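PDB 5AWO: isomaltodextranase from Arthrobacter globiformis, which hydrolyses alpha-1,6-glucosidic linkages in dextran-type polysaccharides, releasing successive isomaltose units from the non-reducing ends of the chains. Local coordinates for residues Ser554-Pro559 with Thr581-Leu586. Numbering follows the deposited sequence.
Sequences STVDGP and TLDAGL
Val556 and Asp557 meet Thr581 where a classic beta bulge, formed by Val556 and Asp557 opposite Ala548, turns the chain in the carbohydrate-binding module of this family 27 glycoside hydrolase. The contact illustrates how two sheets of a beta-sandwich can be tied at a corner of the chain by side chains bonding to the opposite backbone: strand 555-564 pairs within one sheet, whereas strand 574-582 belongs to the other and hands over to strand 585-592 of the first. Thr581 is gripped twice. Its hydroxyl OG1 donates to Val556 O over 2.9 Å, arriving well above the carbonyl plane. Its backbone N gives an almost straight bond, 169° at the hydrogen, to Asp557 OD2, meeting the carboxylate from above its plane. With CG anti to the backbone N (chi1 -158°), the Asp557 side chain reaches across Thr581 at about a right angle, and its other oxygen, OD1, takes a weak bond from Gly558 N. Replacing Asp557 by an alanine removes the carboxylate and would probably leave the Thr581 amide without this acceptor and the corner less firmly tied to the second sheet. The two methyls of Val556 pack by van der Waals contact against the Asp583 carboxylate, the side chains running past each other in opposite directions; Asp583 OD1 also makes a long, weak ion pair with Arg525. Of these methyls, CG2 is 4.0 Å from Asp583 OD2.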
loop_
_atom_site.group_PDB
_atom_site.type_symbol
_atom_site.label_atom_id
_atom_site.label_comp_id
_atom_site.label_asym_id
_atom_site.label_seq_id
_atom_site.Cartn_x
_atom_site.Cartn_y
_atom_site.Cartn_z
ATOM N N SER A 554 0.670 9.726 17.695
ATOM C CA SER A 554 0.939 10.427 18.976
ATOM C C SER A 554 2.373 10.937 18.976
ATOM O O SER A 554 3.318 10.213 18.681
ATOM C CB SER A 554 0.745 9.480 20.155
ATOM O OG SER A 554 -0.611 9.005 20.280
ATOM N N THR A 555 2.568 12.204 19.353
ATOM C CA THR A 555 3.887 12.807 19.340
ATOM C C THR A 555 4.837 12.279 20.461
ATOM O O THR A 555 4.451 12.272 21.632
ATOM C CB THR A 555 3.723 14.340 19.413
ATOM O OG1 THR A 555 3.021 14.791 18.240
ATOM C CG2 THR A 555 5.034 15.019 19.476
ATOM N N VAL A 556 6.028 11.812 20.080
ATOM C CA VAL A 556 7.113 11.342 20.987
ATOM C C VAL A 556 8.156 12.457 21.146
ATOM O O VAL A 556 8.729 12.649 22.237
ATOM C CB VAL A 556 7.858 10.071 20.430
ATOM C CG1 VAL A 556 8.999 9.616 21.346
ATOM C CG2 VAL A 556 6.904 8.911 20.260
ATOM N N ASP A 557 8.455 13.133 20.043
ATOM C CA ASP A 557 9.363 14.274 20.049
ATOM C C ASP A 557 8.977 15.299 19.003
ATOM O O ASP A 557 8.253 14.998 18.039
ATOM C CB ASP A 557 10.790 13.826 19.803
ATOM C CG ASP A 557 11.816 14.834 20.303
ATOM O OD1 ASP A 557 11.403 15.929 20.771
ATOM O OD2 ASP A 557 13.016 14.514 20.252
ATOM N N GLY A 558 9.453 16.527 19.218
ATOM C CA GLY A 558 9.295 17.590 18.260
ATOM C C GLY A 558 7.865 18.059 18.245
ATOM O O GLY A 558 7.125 17.784 19.180
ATOM N N PRO A 559 7.451 18.763 17.178
ATOM C CA PRO A 559 8.287 19.147 16.052
ATOM C C PRO A 559 9.311 20.182 16.486
ATOM O O PRO A 559 8.977 21.088 17.259
ATOM C CB PRO A 559 7.299 19.751 15.042
ATOM C CG PRO A 559 5.940 19.430 15.535
ATOM C CD PRO A 559 6.064 19.209 17.015
ATOM N N THR A 581 14.110 11.992 21.274
ATOM C CA THR A 581 13.485 11.124 22.254
ATOM C C THR A 581 12.680 10.071 21.492
ATOM O O THR A 581 11.669 10.417 20.885
ATOM C CB THR A 581 12.642 11.900 23.312
ATOM O OG1 THR A 581 11.627 12.731 22.712
ATOM C CG2 THR A 581 13.567 12.801 24.135
ATOM N N LEU A 582 13.178 8.823 21.504
ATOM C CA LEU A 582 12.480 7.643 20.915
ATOM C C LEU A 582 11.972 6.724 22.023
ATOM O O LEU A 582 12.604 6.592 23.081
ATOM C CB LEU A 582 13.407 6.848 19.979
ATOM C CG LEU A 582 14.132 7.606 18.883
ATOM C CD1 LEU A 582 15.159 6.718 18.210
ATOM C CD2 LEU A 582 13.156 8.190 17.869
ATOM N N ASP A 583 10.822 6.093 21.797
ATOM C CA ASP A 583 10.222 5.194 22.773
ATOM C C ASP A 583 10.588 3.760 22.403
ATOM O O ASP A 583 11.061 3.517 21.297
ATOM C CB ASP A 583 8.687 5.396 22.865
ATOM C CG ASP A 583 8.277 6.629 23.701
ATOM O OD1 ASP A 583 9.149 7.220 24.359
ATOM O OD2 ASP A 583 7.059 7.017 23.745
ATOM N N ALA A 584 10.433 2.829 23.347
ATOM C CA ALA A 584 10.709 1.421 23.093
ATOM C C ALA A 584 9.807 0.968 21.952
ATOM O O ALA A 584 8.638 1.280 21.947
ATOM C CB ALA A 584 10.408 0.570 24.317
ATOM N N GLY A 585 10.365 0.220 21.024
ATOM C CA GLY A 585 9.585 -0.349 19.942
ATOM C C GLY A 585 9.540 0.629 18.800
ATOM O O GLY A 585 10.528 1.292 18.529
ATOM N N LEU A 586 8.378 0.718 18.154
ATOM C CA LEU A 586 8.268 1.348 16.846
ATOM C C LEU A 586 8.057 2.850 16.953
ATOM O O LEU A 586 7.105 3.298 17.581
ATOM C CB LEU A 586 7.094 0.744 16.062
ATOM C CG LEU A 586 6.812 1.372 14.682
ATOM C CD1 LEU A 586 7.959 1.202 13.693
ATOM C CD2 LEU A 586 5.528 0.766 14.131
#